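Local coordinates for protein glycerol dehydrogenase (Bacillus coagulans, PDB 6CSJ) that probably oxidises glycerol and related polyols with a nicotinamide cofactor and, in this double mutant, has acquired D-lactate dehydrogenase activity, at residues Glu50-Ala53 / Gly58-Met61. The protein carries 2 engineered substitutions. Residues are numbered along the deposited sequence; the frame is centred on the assembly and turned at random.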
ATOM      1  N   GLU A  50       8.922 -24.862  11.395  1.00 35.33           N
ATOM      2  CA  GLU A  50       8.234 -25.453  12.557  1.00 34.84           C
ATOM      3  C   GLU A  50       6.722 -25.608  12.367  1.00 30.27           C
ATOM      4  O   GLU A  50       6.128 -26.476  12.948  1.00 28.55           O
ATOM      5  CB  GLU A  50       8.550 -24.677  13.852  1.00 38.22           C
ATOM      6  CG  GLU A  50       9.978 -24.958  14.341  1.00 52.60           C
ATOM      7  CD  GLU A  50      10.356 -24.254  15.625  1.00 55.77           C
ATOM      8  OE1 GLU A  50       9.967 -23.085  15.813  1.00 54.72           O
ATOM      9  OE2 GLU A  50      11.003 -24.912  16.474  1.00 50.34           O
ATOM     10  N   SER A  51       6.109 -24.726  11.574  1.00 25.43           N
ATOM     11  CA  SER A  51       4.680 -24.834  11.222  1.00 28.03           C
ATOM     12  C   SER A  51       4.338 -26.099  10.464  1.00 25.49           C
ATOM     13  O   SER A  51       3.236 -26.626  10.607  1.00 25.14           O
ATOM     14  CB  SER A  51       4.212 -23.621  10.414  1.00 31.35           C
ATOM     15  OG  SER A  51       2.910 -23.818   9.889  1.00 30.61           O
ATOM     16  N   TYR A  52       5.281 -26.591   9.650  1.00 27.56           N
ATOM     17  CA  TYR A  52       5.084 -27.808   8.845  1.00 25.08           C
ATOM     18  C   TYR A  52       5.571 -29.119   9.521  1.00 26.16           C
ATOM     19  O   TYR A  52       5.652 -30.138   8.857  1.00 26.41           O
ATOM     20  CB  TYR A  52       5.726 -27.613   7.457  1.00 20.99           C
ATOM     21  CG  TYR A  52       4.980 -26.633   6.576  1.00 21.35           C
ATOM     22  CD1 TYR A  52       3.898 -27.053   5.798  1.00 22.71           C
ATOM     23  CD2 TYR A  52       5.342 -25.291   6.520  1.00 21.94           C
ATOM     24  CE1 TYR A  52       3.199 -26.163   4.993  1.00 22.57           C
ATOM     25  CE2 TYR A  52       4.654 -24.385   5.717  1.00 24.75           C
ATOM     26  CZ  TYR A  52       3.580 -24.828   4.960  1.00 24.35           C
ATOM     27  OH  TYR A  52       2.890 -23.942   4.165  1.00 21.72           O
ATOM     28  N   ALA A  53       5.820 -29.133  10.826  1.00 31.11           N
ATOM     29  CA  ALA A  53       6.080 -30.360  11.591  1.00 31.82           C
ATOM     30  C   ALA A  53       5.016 -31.448  11.342  1.00 32.23           C
ATOM     31  O   ALA A  53       3.817 -31.210  11.482  1.00 31.22           O
ATOM     32  CB  ALA A  53       6.175 -30.103  13.085  1.00 28.90           C
ATOM     33  N   GLY A  58       4.973 -31.078   2.535  1.00 33.40           N
ATOM     34  CA  GLY A  58       3.929 -30.173   2.087  1.00 36.66           C
ATOM     35  C   GLY A  58       4.334 -28.740   1.821  1.00 35.10           C
ATOM     36  O   GLY A  58       3.457 -27.893   1.668  1.00 31.99           O
ATOM     37  N   TYR A  59       5.643 -28.470   1.790  1.00 31.17           N
ATOM     38  CA  TYR A  59       6.173 -27.172   1.423  1.00 28.76           C
ATOM     39  C   TYR A  59       7.630 -27.245   0.942  1.00 26.24           C
ATOM     40  O   TYR A  59       8.332 -28.208   1.236  1.00 26.43           O
ATOM     41  CB  TYR A  59       6.105 -26.215   2.615  1.00 28.32           C
ATOM     42  CG  TYR A  59       7.292 -26.329   3.553  1.00 28.89           C
ATOM     43  CD1 TYR A  59       7.423 -27.425   4.410  1.00 27.22           C
ATOM     44  CD2 TYR A  59       8.285 -25.351   3.573  1.00 29.78           C
ATOM     45  CE1 TYR A  59       8.509 -27.532   5.270  1.00 28.52           C
ATOM     46  CE2 TYR A  59       9.385 -25.463   4.415  1.00 27.96           C
ATOM     47  CZ  TYR A  59       9.489 -26.555   5.258  1.00 28.02           C
ATOM     48  OH  TYR A  59      10.573 -26.681   6.080  1.00 28.50           O
ATOM     49  N   GLN A  60       8.065 -26.213   0.221  1.00 25.38           N
ATOM     50  CA  GLN A  60       9.479 -25.943  -0.004  1.00 27.16           C
ATOM     51  C   GLN A  60       9.702 -24.439  -0.032  1.00 28.70           C
ATOM     52  O   GLN A  60       8.882 -23.698  -0.572  1.00 27.72           O
ATOM     53  CB  GLN A  60       9.957 -26.529  -1.327  1.00 27.18           C
ATOM     54  CG  GLN A  60      10.346 -28.003  -1.275  1.00 29.54           C
ATOM     55  CD  GLN A  60      11.146 -28.434  -2.492  1.00 36.98           C
ATOM     56  OE1 GLN A  60      10.640 -29.154  -3.361  1.00 37.12           O
ATOM     57  NE2 GLN A  60      12.396 -27.975  -2.572  1.00 30.71           N
ATOM     58  N   MET A  61      10.820 -24.006   0.548  1.00 28.75           N
ATOM     59  CA  MET A  61      11.249 -22.617   0.517  1.00 26.71           C
ATOM     60  C   MET A  61      11.967 -22.354  -0.778  1.00 25.50           C
ATOM     61  O   MET A  61      12.584 -23.255  -1.329  1.00 23.81           O
ATOM     62  CB  MET A  61      12.210 -22.315   1.671  1.00 28.77           C
ATOM     63  CG  MET A  61      11.647 -22.552   3.063  1.00 31.69           C
ATOM     64  SD  MET A  61      10.335 -21.388   3.494  1.00 40.67           S
ATOM     65  CE  MET A  61      11.214 -19.828   3.636  1.00 40.88           C
TER
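Tyr52 and Tyr59 lay their rings against each other in an offset stack, centroids 4.4 Å apart and planes 19° from parallel. The middle of the Tyr52 face is taken by the methylene of Tyr59, whose CB lies 3.7 Å from the Tyr52 centroid and almost on the ring normal, a CH-pi contact. From there the Tyr59 ring runs back over the inner end of its partner: CD1 comes to 3.4 Å from Tyr52 CG, and CE1 reaches Tyr52 CB at 3.5 Å. In return Tyr52 CD2 lies over the Tyr59 face, toward its rim, and the two side chains cross at a slant. Tyr59 manages this with CG between its backbone N and carbonyl carbon (chi1 85°), which folds the ring back along the stack. Tyr52 keeps CG beside its own N and anti to the carbonyl carbon (chi1 -71°), sending its ring toward the strand. Gly58 adds a lesser contact, its O 3.8 Å from Tyr52 CE1 and oblique to the ring, while Met61 CG borders the Tyr59 ring in its plane. A hydrogen bond between Tyr52 OH and Thr25 OG1 ties the outer end of this buried ring to helix 21-28. Tyr52 is the first residue past helix 38-51 and Tyr59 lies on strand 59-63, so the pair joins the C-terminal end of that helix to the next strand in a beta-alpha-beta crossover from strand 32-36. Within this chain 59-63 is an outermost strand of the parallel sheet in the Rossmann-like N-terminal domain of iron-containing alcohol dehydrogenases, and both tyrosines rest on Ile34 of the adjoining strand.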